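Local coordinates for protein cytochrome P450 (Novosphingobium aromaticivorans, PDB 3OFT) that belongs to the cytochrome P450 family of haem proteins, a mainly helical fold that holds protoporphyrin IX iron in a buried pocket, at residues 83-86 and 87-91; 92-95 and 96-100; 134-138 and 139-143; 144-147 and 148-151. All blocks are in the same frame, centred on the assembly; numbering follows the deposited sequence.

Contact 1 (83-86 and 87-91). With HEM (protoporphyrin IX containing Fe), chain D.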
loop_
_atom_site.group_PDB
_atom_site.type_symbol
_atom_site.label_atom_id
_atom_site.label_comp_id
_atom_site.label_asym_id
_atom_site.label_seq_id
_atom_site.Cartn_x
_atom_site.Cartn_y
_atom_site.Cartn_z
ATOM N N GLN A 83 -13.437 9.507 5.125
ATOM C CA GLN A 83 -13.381 9.638 6.592
ATOM C C GLN A 83 -12.765 8.390 7.237
ATOM O O GLN A 83 -13.247 7.883 8.263
ATOM C CB GLN A 83 -14.789 9.911 7.175
ATOM C CG GLN A 83 -15.361 11.242 6.692
ATOM C CD GLN A 83 -14.659 12.354 7.397
ATOM O OE1 GLN A 83 -14.853 12.544 8.584
ATOM N NE2 GLN A 83 -13.789 13.070 6.680
ATOM N N PHE A 84 -11.658 7.930 6.665
ATOM C CA PHE A 84 -11.008 6.702 7.155
ATOM C C PHE A 84 -10.479 6.819 8.580
ATOM O O PHE A 84 -9.904 7.834 8.981
ATOM C CB PHE A 84 -9.815 6.368 6.260
ATOM C CG PHE A 84 -10.176 5.818 4.934
ATOM C CD1 PHE A 84 -10.989 4.712 4.822
ATOM C CD2 PHE A 84 -9.623 6.368 3.776
ATOM C CE1 PHE A 84 -11.294 4.173 3.575
ATOM C CE2 PHE A 84 -9.913 5.819 2.533
ATOM C CZ PHE A 84 -10.753 4.714 2.439
ATOM N N ILE A 85 -10.674 5.751 9.348
ATOM C CA ILE A 85 -10.098 5.675 10.689
ATOM C C ILE A 85 -9.114 4.476 10.746
ATOM O O ILE A 85 -9.477 3.348 10.380
ATOM C CB ILE A 85 -11.197 5.468 11.763
ATOM C CG1 ILE A 85 -11.976 6.767 11.991
ATOM C CG2 ILE A 85 -10.565 5.005 13.102
ATOM C CD1 ILE A 85 -13.199 6.501 12.962
ATOM N N PRO A 86 -7.879 4.698 11.230
ATOM C CA PRO A 86 -7.243 5.889 11.763
ATOM C C PRO A 86 -6.578 6.792 10.694
ATOM O O PRO A 86 -6.036 7.819 11.063
ATOM C CB PRO A 86 -6.181 5.321 12.718
ATOM C CG PRO A 86 -5.933 3.938 12.249
ATOM C CD PRO A 86 -6.983 3.530 11.286
ATOM N N LEU A 87 -6.644 6.422 9.403
ATOM C CA LEU A 87 -5.724 7.025 8.391
ATOM C C LEU A 87 -5.802 8.552 8.349
ATOM O O LEU A 87 -4.792 9.234 8.140
ATOM C CB LEU A 87 -5.969 6.449 6.981
ATOM C CG LEU A 87 -5.087 6.923 5.811
ATOM C CD1 LEU A 87 -3.593 6.505 6.000
ATOM C CD2 LEU A 87 -5.636 6.375 4.517
ATOM N N GLN A 88 -7.018 9.068 8.493
ATOM C CA GLN A 88 -7.259 10.511 8.332
ATOM C C GLN A 88 -7.336 11.277 9.622
ATOM O O GLN A 88 -7.670 12.457 9.585
ATOM C CB GLN A 88 -8.540 10.750 7.532
ATOM C CG GLN A 88 -8.371 10.414 6.049
ATOM C CD GLN A 88 -9.669 10.650 5.293
ATOM O OE1 GLN A 88 -10.126 11.797 5.098
ATOM N NE2 GLN A 88 -10.249 9.595 4.867
ATOM N N GLN A 89 -7.025 10.648 10.761
ATOM C CA GLN A 89 -7.091 11.399 12.025
ATOM C C GLN A 89 -5.759 11.994 12.454
ATOM O O GLN A 89 -4.721 11.531 12.020
ATOM C CB GLN A 89 -7.633 10.491 13.120
ATOM C CG GLN A 89 -8.980 9.881 12.698
ATOM C CD GLN A 89 -9.446 8.866 13.716
ATOM O OE1 GLN A 89 -8.748 7.901 14.012
ATOM N NE2 GLN A 89 -10.627 9.080 14.256
ATOM N N ASP A 90 -5.815 13.024 13.306
ATOM C CA ASP A 90 -4.624 13.643 13.877
ATOM C C ASP A 90 -4.631 13.543 15.400
ATOM O O ASP A 90 -5.692 13.339 16.007
ATOM C CB ASP A 90 -4.563 15.129 13.508
ATOM C CG ASP A 90 -4.491 15.376 11.995
ATOM O OD1 ASP A 90 -3.729 14.694 11.262
ATOM O OD2 ASP A 90 -5.182 16.327 11.530
ATOM N N GLY A 91 -3.439 13.664 15.978
ATOM C CA GLY A 91 -3.249 14.003 17.404
ATOM C C GLY A 91 -3.772 12.951 18.353
ATOM O O GLY A 91 -3.626 11.762 18.120
HETATM C CHA HEM D . -1.056 3.123 6.748
HETATM C CHB HEM D . 1.557 1.207 3.114
HETATM C CHC HEM D . -0.579 -3.057 3.863
HETATM C CHD HEM D . -3.834 -0.918 6.680
HETATM C C1A HEM D . -0.121 2.934 5.747
HETATM C C2A HEM D . 0.841 3.927 5.328
HETATM C C3A HEM D . 1.572 3.431 4.337
HETATM C C4A HEM D . 1.071 2.085 4.052
HETATM C CMA HEM D . 2.682 4.210 3.587
HETATM C CAA HEM D . 1.029 5.331 5.973
HETATM C CBA HEM D . -0.002 6.259 5.370
HETATM C CGA HEM D . 0.162 7.693 5.851
HETATM O O1A HEM D . -0.727 8.537 5.519
HETATM O O2A HEM D . 1.151 8.059 6.561
HETATM C C1B HEM D . 1.225 -0.136 2.994
HETATM C C2B HEM D . 1.857 -1.091 2.121
HETATM C C3B HEM D . 1.250 -2.272 2.348
HETATM C C4B HEM D . 0.231 -2.075 3.361
HETATM C CMB HEM D . 3.005 -0.750 1.153
HETATM C CAB HEM D . 1.445 -3.654 1.716
HETATM C CBB HEM D . 2.310 -3.893 0.712
HETATM C C1C HEM D . -1.656 -2.913 4.687
HETATM C C2C HEM D . -2.528 -3.967 5.186
HETATM C C3C HEM D . -3.459 -3.334 5.954
HETATM C C4C HEM D . -3.133 -1.929 6.032
HETATM C CMC HEM D . -2.400 -5.482 4.824
HETATM C CAC HEM D . -4.639 -3.901 6.781
HETATM C CBC HEM D . -5.307 -4.992 6.421
HETATM C C1D HEM D . -3.381 0.324 6.982
HETATM C C2D HEM D . -4.071 1.248 7.871
HETATM C C3D HEM D . -3.179 2.474 7.918
HETATM C C4D HEM D . -2.070 2.224 7.039
HETATM C CMD HEM D . -5.404 0.996 8.661
HETATM C CAD HEM D . -3.487 3.745 8.762
HETATM C CBD HEM D . -2.568 3.664 9.993
HETATM C CGD HEM D . -2.732 5.002 10.722
HETATM O O1D HEM D . -3.229 5.994 10.152
HETATM O O2D HEM D . -2.314 5.122 11.879
HETATM N NA HEM D . 0.063 1.800 4.954
HETATM N NB HEM D . 0.282 -0.795 3.756
HETATM N NC HEM D . -2.027 -1.707 5.260
HETATM N ND HEM D . -2.231 0.939 6.498
HETATM FE FE HEM D . -0.933 0.038 5.173
HETATM O O HOH W 1 -2.481 0.714 3.481
#
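On the haem pocket wall of this cytochrome P450, the chain from F84 to Q89 folds back on itself, with a type I beta turn from P86 to Q89 that follows a cis peptide before P86. Q89 N closes the turn on P86 O at 3.0 Å, and Q88 N reaches back to F84 O at 3.2 Å. The side chains of F84 and L87 lie alongside each other, pointing the same way, with their CB atoms 3.9 Å apart. With L87 CG anti to its own nitrogen (chi1 -178°), the branch heads for the haem: CD1 comes to 3.5 Å from O1A of a propionate, while CD2 stays near the F84 ring. P86 CG packs 3.7 Å from CGD of the other propionate, whose O1D lies 3.2 Å from L87 CA. Behind the turn, the Q89 amide rests against I85, Q89 NE2 being 3.5 Å from I85 CG1, and makes a weak bond to E93; Q89 OE1 is buried here without a polar partner. L72 of a loop and N230 of helix 221-252 also pack against L87. Such a loop, passing beside the propionates, is characteristic of the P450 fold, where it joins the B' and C helices.

Contact 2 (92-95 and 96-100). With HEM (protoporphyrin IX containing Fe), chain D.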
loop_
_atom_site.group_PDB
_atom_site.type_symbol
_atom_site.label_atom_id
_atom_site.label_comp_id
_atom_site.label_asym_id
_atom_site.label_seq_id
_atom_site.Cartn_x
_atom_site.Cartn_y
_atom_site.Cartn_z
ATOM N N ALA A 92 -4.350 13.398 19.462
ATOM C CA ALA A 92 -4.924 12.469 20.442
ATOM C C ALA A 92 -6.038 11.587 19.889
ATOM O O ALA A 92 -6.182 10.447 20.319
ATOM C CB ALA A 92 -5.398 13.243 21.671
ATOM N N GLU A 93 -6.857 12.115 18.979
ATOM C CA GLU A 93 -7.954 11.319 18.422
ATOM C C GLU A 93 -7.381 10.127 17.666
ATOM O O GLU A 93 -7.810 8.998 17.858
ATOM C CB GLU A 93 -8.847 12.163 17.502
ATOM C CG GLU A 93 -10.018 11.368 16.951
ATOM C CD GLU A 93 -10.964 12.248 16.135
ATOM O OE1 GLU A 93 -11.183 11.968 14.938
ATOM O OE2 GLU A 93 -11.470 13.231 16.696
ATOM N N HIS A 94 -6.391 10.413 16.834
ATOM C CA HIS A 94 -5.693 9.401 16.064
ATOM C C HIS A 94 -5.113 8.322 16.992
ATOM O O HIS A 94 -5.307 7.139 16.798
ATOM C CB HIS A 94 -4.578 10.031 15.203
ATOM C CG HIS A 94 -3.619 9.016 14.687
ATOM N ND1 HIS A 94 -3.971 8.072 13.747
ATOM C CD2 HIS A 94 -2.345 8.749 15.037
ATOM C CE1 HIS A 94 -2.928 7.291 13.505
ATOM N NE2 HIS A 94 -1.935 7.679 14.290
ATOM N N LYS A 95 -4.400 8.735 18.022
ATOM C CA LYS A 95 -3.808 7.759 18.954
ATOM C C LYS A 95 -4.885 6.855 19.583
ATOM O O LYS A 95 -4.689 5.644 19.695
ATOM C CB LYS A 95 -3.023 8.492 20.052
ATOM C CG LYS A 95 -2.183 7.587 20.973
ATOM C CD LYS A 95 -1.360 8.480 21.917
ATOM C CE LYS A 95 -0.602 7.650 22.947
ATOM N NZ LYS A 95 -1.551 6.902 23.791
ATOM N N ALA A 96 -6.015 7.444 19.974
ATOM C CA ALA A 96 -7.081 6.678 20.665
ATOM C C ALA A 96 -7.667 5.584 19.766
ATOM O O ALA A 96 -7.986 4.519 20.220
ATOM C CB ALA A 96 -8.162 7.578 21.171
ATOM N N PHE A 97 -7.786 5.851 18.476
ATOM C CA PHE A 97 -8.334 4.859 17.546
ATOM C C PHE A 97 -7.277 3.920 17.016
ATOM O O PHE A 97 -7.568 2.748 16.792
ATOM C CB PHE A 97 -9.022 5.568 16.370
ATOM C CG PHE A 97 -10.361 6.129 16.728
ATOM C CD1 PHE A 97 -11.493 5.322 16.727
ATOM C CD2 PHE A 97 -10.485 7.447 17.116
ATOM C CE1 PHE A 97 -12.746 5.856 17.082
ATOM C CE2 PHE A 97 -11.730 7.987 17.467
ATOM C CZ PHE A 97 -12.855 7.204 17.431
ATOM N N ARG A 98 -6.060 4.418 16.800
ATOM C CA ARG A 98 -4.964 3.555 16.335
ATOM C C ARG A 98 -4.684 2.433 17.358
ATOM O O ARG A 98 -4.431 1.293 16.982
ATOM C CB ARG A 98 -3.687 4.347 16.110
ATOM C CG ARG A 98 -2.542 3.520 15.493
ATOM C CD ARG A 98 -1.302 4.377 15.277
ATOM N NE ARG A 98 -0.123 3.551 15.074
ATOM C CZ ARG A 98 0.388 3.185 13.898
ATOM N NH1 ARG A 98 1.505 2.442 13.896
ATOM N NH2 ARG A 98 -0.151 3.568 12.731
ATOM N N THR A 99 -4.734 2.776 18.643
ATOM C CA THR A 99 -4.409 1.805 19.680
ATOM C C THR A 99 -5.123 0.457 19.552
ATOM O O THR A 99 -4.419 -0.561 19.431
ATOM C CB THR A 99 -4.446 2.440 21.089
ATOM O OG1 THR A 99 -3.377 3.397 21.173
ATOM C CG2 THR A 99 -4.284 1.369 22.197
ATOM N N PRO A 100 -6.482 0.423 19.538
ATOM C CA PRO A 100 -7.118 -0.891 19.369
ATOM C C PRO A 100 -6.868 -1.514 17.991
ATOM O O PRO A 100 -6.826 -2.727 17.883
ATOM C CB PRO A 100 -8.612 -0.613 19.570
ATOM C CG PRO A 100 -8.786 0.855 19.313
ATOM C CD PRO A 100 -7.493 1.471 19.813
HETATM C CHA HEM D . -1.056 3.123 6.748
HETATM C CHB HEM D . 1.557 1.207 3.114
HETATM C CHC HEM D . -0.579 -3.057 3.863
HETATM C CHD HEM D . -3.834 -0.918 6.680
HETATM C C1A HEM D . -0.121 2.934 5.747
HETATM C C2A HEM D . 0.841 3.927 5.328
HETATM C C3A HEM D . 1.572 3.431 4.337
HETATM C C4A HEM D . 1.071 2.085 4.052
HETATM C CMA HEM D . 2.682 4.210 3.587
HETATM C CAA HEM D . 1.029 5.331 5.973
HETATM C CBA HEM D . -0.002 6.259 5.370
HETATM C CGA HEM D . 0.162 7.693 5.851
HETATM O O1A HEM D . -0.727 8.537 5.519
HETATM O O2A HEM D . 1.151 8.059 6.561
HETATM C C1B HEM D . 1.225 -0.136 2.994
HETATM C C2B HEM D . 1.857 -1.091 2.121
HETATM C C3B HEM D . 1.250 -2.272 2.348
HETATM C C4B HEM D . 0.231 -2.075 3.361
HETATM C CMB HEM D . 3.005 -0.750 1.153
HETATM C CAB HEM D . 1.445 -3.654 1.716
HETATM C CBB HEM D . 2.310 -3.893 0.712
HETATM C C1C HEM D . -1.656 -2.913 4.687
HETATM C C2C HEM D . -2.528 -3.967 5.186
HETATM C C3C HEM D . -3.459 -3.334 5.954
HETATM C C4C HEM D . -3.133 -1.929 6.032
HETATM C CMC HEM D . -2.400 -5.482 4.824
HETATM C CAC HEM D . -4.639 -3.901 6.781
HETATM C CBC HEM D . -5.307 -4.992 6.421
HETATM C C1D HEM D . -3.381 0.324 6.982
HETATM C C2D HEM D . -4.071 1.248 7.871
HETATM C C3D HEM D . -3.179 2.474 7.918
HETATM C C4D HEM D . -2.070 2.224 7.039
HETATM C CMD HEM D . -5.404 0.996 8.661
HETATM C CAD HEM D . -3.487 3.745 8.762
HETATM C CBD HEM D . -2.568 3.664 9.993
HETATM C CGD HEM D . -2.732 5.002 10.722
HETATM O O1D HEM D . -3.229 5.994 10.152
HETATM O O2D HEM D . -2.314 5.122 11.879
HETATM N NA HEM D . 0.063 1.800 4.954
HETATM N NB HEM D . 0.282 -0.795 3.756
HETATM N NC HEM D . -2.027 -1.707 5.260
HETATM N ND HEM D . -2.231 0.939 6.498
HETATM FE FE HEM D . -0.933 0.038 5.173
HETATM O O HOH W 2 -3.685 4.889 23.261
HETATM O O HOH W 1 -2.481 0.714 3.481
#
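R98 NH2 donates to haem O2D at 2.8 Å (N-H...O 153°), with the carboxylate at the edge of the guanidinium; the oxygen's place is less sure, since it sits too near the H94 ring in the model. The same NH2 also binds R344 O, which steadies the guanidinium from the protein side. R98 and H94, one helical turn apart, lie side by side and run toward this one propionate. R98 CB lies over one face of the imidazole, offset toward the rim; beyond it the chain runs extended from CG to NE, and R98 CD comes 3.5 Å from H94 NE2. The imidazole and guanidinium planes are 46° apart. H94 has weak bonds of its own, ND1 to P86 O and NE2 to A342 O. This is the C helix of the P450 fold, in which an arginine on the haem-facing side typically holds a propionate. Beneath the side chains, R98 N binds H94 O at 2.8 Å and T99 N binds K95 O at 3.1 Å. On the outer side, water 2 bridges K95 NZ (3.0 Å) and T99 OG1 (2.6 Å), aided by the bend of the lysine at chi4. F97 packs on E93: F97 CE2 is 3.8 Å from E93 CG, and F97 CD2 brings the ring edge to 3.2 Å from E93 O. W219 meets the F97 ring edge-to-face, and the helix kinks at P100.

Contact 3 (134-138 and 139-143)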
loop_
_atom_site.group_PDB
_atom_site.type_symbol
_atom_site.label_atom_id
_atom_site.label_comp_id
_atom_site.label_asym_id
_atom_site.label_seq_id
_atom_site.Cartn_x
_atom_site.Cartn_y
_atom_site.Cartn_z
ATOM N N CYS A 134 0.099 -16.923 -17.274
ATOM C CA CYS A 134 -0.979 -16.182 -16.616
ATOM C C CYS A 134 -0.785 -14.718 -16.876
ATOM O O CYS A 134 0.303 -14.287 -17.266
ATOM C CB CYS A 134 -1.041 -16.452 -15.102
ATOM S SG CYS A 134 0.397 -15.834 -14.184
ATOM N N ASP A 135 -1.860 -13.958 -16.667
ATOM C CA ASP A 135 -1.776 -12.506 -16.574
ATOM C C ASP A 135 -1.747 -12.275 -15.073
ATOM O O ASP A 135 -2.774 -12.246 -14.417
ATOM C CB ASP A 135 -2.983 -11.864 -17.287
ATOM C CG ASP A 135 -3.054 -12.239 -18.784
ATOM O OD1 ASP A 135 -4.084 -12.823 -19.222
ATOM O OD2 ASP A 135 -2.060 -11.968 -19.514
ATOM N N PHE A 136 -0.543 -12.132 -14.533
ATOM C CA PHE A 136 -0.334 -12.237 -13.093
ATOM C C PHE A 136 -1.089 -11.178 -12.294
ATOM O O PHE A 136 -1.542 -11.461 -11.196
ATOM C CB PHE A 136 1.151 -12.167 -12.768
ATOM C CG PHE A 136 1.455 -12.370 -11.304
ATOM C CD1 PHE A 136 1.642 -13.648 -10.812
ATOM C CD2 PHE A 136 1.524 -11.278 -10.419
ATOM C CE1 PHE A 136 1.913 -13.856 -9.461
ATOM C CE2 PHE A 136 1.788 -11.470 -9.069
ATOM C CZ PHE A 136 2.000 -12.782 -8.595
ATOM N N VAL A 137 -1.217 -9.974 -12.829
ATOM C CA VAL A 137 -1.944 -8.926 -12.121
ATOM C C VAL A 137 -3.413 -9.319 -11.989
ATOM O O VAL A 137 -3.965 -9.270 -10.881
ATOM C CB VAL A 137 -1.802 -7.535 -12.792
ATOM C CG1 VAL A 137 -2.753 -6.508 -12.165
ATOM C CG2 VAL A 137 -0.358 -7.070 -12.746
ATOM N N SER A 138 -4.058 -9.690 -13.098
ATOM C CA SER A 138 -5.481 -9.957 -12.999
ATOM C C SER A 138 -5.777 -11.356 -12.436
ATOM O O SER A 138 -6.805 -11.542 -11.803
ATOM C CB SER A 138 -6.210 -9.704 -14.336
ATOM O OG SER A 138 -5.603 -10.451 -15.347
ATOM N N ASP A 139 -4.877 -12.329 -12.641
ATOM C CA ASP A 139 -5.121 -13.725 -12.190
ATOM C C ASP A 139 -4.646 -14.003 -10.764
ATOM O O ASP A 139 -5.108 -14.961 -10.126
ATOM C CB ASP A 139 -4.430 -14.754 -13.124
ATOM C CG ASP A 139 -4.887 -14.649 -14.573
ATOM O OD1 ASP A 139 -6.024 -14.197 -14.789
ATOM O OD2 ASP A 139 -4.120 -15.008 -15.493
ATOM N N PHE A 140 -3.696 -13.210 -10.268
ATOM C CA PHE A 140 -3.159 -13.496 -8.940
ATOM C C PHE A 140 -3.141 -12.251 -8.058
ATOM O O PHE A 140 -3.720 -12.273 -6.978
ATOM C CB PHE A 140 -1.748 -14.128 -9.019
ATOM C CG PHE A 140 -1.289 -14.744 -7.716
ATOM C CD1 PHE A 140 -1.430 -16.106 -7.491
ATOM C CD2 PHE A 140 -0.745 -13.933 -6.690
ATOM C CE1 PHE A 140 -0.992 -16.683 -6.273
ATOM C CE2 PHE A 140 -0.312 -14.484 -5.490
ATOM C CZ PHE A 140 -0.450 -15.836 -5.252
ATOM N N ALA A 141 -2.427 -11.205 -8.480
ATOM C CA ALA A 141 -2.142 -10.080 -7.574
ATOM C C ALA A 141 -3.404 -9.414 -7.082
ATOM O O ALA A 141 -3.482 -9.042 -5.922
ATOM C CB ALA A 141 -1.203 -9.008 -8.269
ATOM N N GLU A 142 -4.372 -9.231 -7.980
ATOM C CA GLU A 142 -5.624 -8.569 -7.625
ATOM C C GLU A 142 -6.645 -9.517 -7.000
ATOM O O GLU A 142 -7.737 -9.073 -6.687
ATOM C CB GLU A 142 -6.250 -7.820 -8.830
ATOM C CG GLU A 142 -5.592 -6.435 -9.021
ATOM C CD GLU A 142 -5.821 -5.725 -10.379
ATOM O OE1 GLU A 142 -5.276 -4.598 -10.495
ATOM O OE2 GLU A 142 -6.481 -6.260 -11.305
ATOM N N ILE A 143 -6.309 -10.798 -6.859
ATOM C CA ILE A 143 -7.233 -11.782 -6.319
ATOM C C ILE A 143 -6.819 -12.101 -4.881
ATOM O O ILE A 143 -7.654 -12.184 -3.975
ATOM C CB ILE A 143 -7.222 -13.076 -7.183
ATOM C CG1 ILE A 143 -7.652 -12.782 -8.625
ATOM C CG2 ILE A 143 -8.067 -14.220 -6.562
ATOM C CD1 ILE A 143 -9.093 -12.280 -8.748
#
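D139 folds back over D135 where strand 133-135 passes into the short helix 136-141, a strand-to-helix junction beside the helical core of the P450 fold. Its CB lies 3.3 Å from D135 O. CG is anti to the carbonyl carbon of D139 (chi1 -58°), which keeps it against the same oxygen and carries the carboxylate back toward the start of the helix. At the tip OD2 accepts D135 N at 2.8 Å from above the carboxylate plane and touches C134 CB, while OD1 lies toward the S138 carbonyl carbon. OD2 forms a salt bridge with R131 as well, which may offset the nearby charge of the D135 carboxylate. D139 N returns a backbone bond to D135 O, so the two residues are joined twice. The helix then widens into a pi-type turn: F136 O accepts both F140 N and A141 N, and E142 N reaches V137 O at 2.9 Å. F136 and F140 lie alongside, pointing the same way, their ring planes 18° apart but slid so that they barely overlap, with centroids separated by 5.1 Å. W362 meets both rings edge-to-face, and I243 of helix 221-252 touches both. V137 CG1 packs against the E142 carboxylate, 3.6 Å from OE1. F140 CB forms a CH-pi contact over the F136 face, 3.9 Å from the ring centroid, and F136 CZ comes to 3.5 Å from F140 CD2.

Contact 4 (144-147 and 148-151)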
loop_
_atom_site.group_PDB
_atom_site.type_symbol
_atom_site.label_atom_id
_atom_site.label_comp_id
_atom_site.label_asym_id
_atom_site.label_seq_id
_atom_site.Cartn_x
_atom_site.Cartn_y
_atom_site.Cartn_z
ATOM N N LEU A 144 -5.516 -12.276 -4.675
ATOM C CA LEU A 144 -5.032 -12.714 -3.370
ATOM C C LEU A 144 -5.457 -11.833 -2.174
ATOM O O LEU A 144 -5.870 -12.382 -1.143
ATOM C CB LEU A 144 -3.519 -12.914 -3.380
ATOM C CG LEU A 144 -2.966 -13.542 -2.082
ATOM C CD1 LEU A 144 -3.275 -15.034 -2.021
ATOM C CD2 LEU A 144 -1.469 -13.319 -1.959
ATOM N N PRO A 145 -5.324 -10.490 -2.276
ATOM C CA PRO A 145 -5.617 -9.673 -1.084
ATOM C C PRO A 145 -7.069 -9.785 -0.624
ATOM O O PRO A 145 -7.319 -9.791 0.574
ATOM C CB PRO A 145 -5.306 -8.237 -1.551
ATOM C CG PRO A 145 -4.280 -8.432 -2.675
ATOM C CD PRO A 145 -4.806 -9.653 -3.380
ATOM N N LEU A 146 -8.014 -9.878 -1.557
ATOM C CA LEU A 146 -9.409 -10.075 -1.145
ATOM C C LEU A 146 -9.610 -11.439 -0.511
ATOM O O LEU A 146 -10.274 -11.509 0.514
ATOM C CB LEU A 146 -10.403 -9.859 -2.290
ATOM C CG LEU A 146 -11.876 -9.974 -1.823
ATOM C CD1 LEU A 146 -12.275 -8.841 -0.831
ATOM C CD2 LEU A 146 -12.844 -9.990 -3.024
ATOM N N ASN A 147 -9.060 -12.513 -1.100
ATOM C CA ASN A 147 -9.087 -13.825 -0.438
ATOM C C ASN A 147 -8.499 -13.801 0.953
ATOM O O ASN A 147 -9.031 -14.421 1.893
ATOM C CB ASN A 147 -8.396 -14.936 -1.262
ATOM C CG ASN A 147 -9.145 -15.272 -2.537
ATOM O OD1 ASN A 147 -10.213 -14.712 -2.799
ATOM N ND2 ASN A 147 -8.565 -16.169 -3.361
ATOM N N ILE A 148 -7.378 -13.107 1.113
ATOM C CA ILE A 148 -6.799 -12.985 2.446
ATOM C C ILE A 148 -7.747 -12.233 3.393
ATOM O O ILE A 148 -7.951 -12.642 4.539
ATOM C CB ILE A 148 -5.387 -12.361 2.382
ATOM C CG1 ILE A 148 -4.406 -13.347 1.726
ATOM C CG2 ILE A 148 -4.939 -11.878 3.741
ATOM C CD1 ILE A 148 -3.071 -12.718 1.425
ATOM N N PHE A 149 -8.360 -11.165 2.900
ATOM C CA PHE A 149 -9.270 -10.378 3.750
ATOM C C PHE A 149 -10.346 -11.255 4.353
ATOM O O PHE A 149 -10.662 -11.155 5.550
ATOM C CB PHE A 149 -9.977 -9.327 2.919
ATOM C CG PHE A 149 -10.992 -8.544 3.694
ATOM C CD1 PHE A 149 -10.584 -7.553 4.591
ATOM C CD2 PHE A 149 -12.353 -8.833 3.564
ATOM C CE1 PHE A 149 -11.548 -6.822 5.309
ATOM C CE2 PHE A 149 -13.313 -8.101 4.273
ATOM C CZ PHE A 149 -12.897 -7.090 5.141
ATOM N N LEU A 150 -10.954 -12.075 3.500
ATOM C CA LEU A 150 -12.039 -12.970 3.935
ATOM C C LEU A 150 -11.568 -13.950 5.011
ATOM O O LEU A 150 -12.330 -14.322 5.945
ATOM C CB LEU A 150 -12.548 -13.760 2.723
ATOM C CG LEU A 150 -13.724 -13.241 1.892
ATOM C CD1 LEU A 150 -14.278 -11.895 2.320
ATOM C CD2 LEU A 150 -13.518 -13.362 0.398
ATOM N N THR A 151 -10.315 -14.397 4.878
ATOM C CA THR A 151 -9.651 -15.177 5.940
ATOM C C THR A 151 -9.433 -14.381 7.225
ATOM O O THR A 151 -9.750 -14.889 8.321
ATOM C CB THR A 151 -8.327 -15.821 5.427
ATOM O OG1 THR A 151 -8.641 -16.609 4.277
ATOM C CG2 THR A 151 -7.707 -16.742 6.467
#
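L144 and I148 slant across one another on one side of helix 144-152, the isoleucine's far end meeting the branch point of the leucine. I148 CG1 is anti to its carbonyl carbon (chi1 -69°) and the chain continues extended, which sets I148 CD1 at 3.6 Å from L144 CG and 3.8 Å from L144 CD2. The same turn brings I148 CG1 within 3.4 Å of L144 O, which accepts I148 N at 2.8 Å. Round the helix, L146 stands between two partners at looser range: L146 CD1 approaches F149 CD2 at 4.4 Å, oblique to the ring, and L146 CG lies equally far from L150 CD2. These surfaces face different neighbours. V120 and V117 of helix 107-128 cover L144 and I148 respectively, Y189 of helix 179-199 packs on L146 and L150, and P145 and F149 turn to helix 221-252, the long central helix of the P450 fold. N147 and T151 are the polar members: N147 OD1 binds R164, and T151 OG1 has a weak bond to R160. N147 O receives T151 N at 3.2 Å and also R160. The contact is thus largely apolar, its backbone polar groups met by regular i to i+4 bonds, so that helix 144-152 presents mostly hydrocarbon to the helices around it, 107-128, 179-199 and 221-252 among them.

How the contacts relate
From the N terminus, contact 1 shapes the loop after helix 78-82, and contact 2 takes up the chain at once on helix 91-104. The two touch, Q89 and I85 packing on F97, and together they border the haem propionates. After helix 107-128 the chain reaches contact 3, at the junction of strand 133-135 and helix 136-141, and contact 4 follows directly on helix 144-152, with centres 14 Å apart. All four are local and in series, so none nests in or crosses another. Contacts 1 and 3 lie on opposite sides of the chain's centre, yet helix 221-252 is touched by contacts 1, 3 and 4 and links these regions.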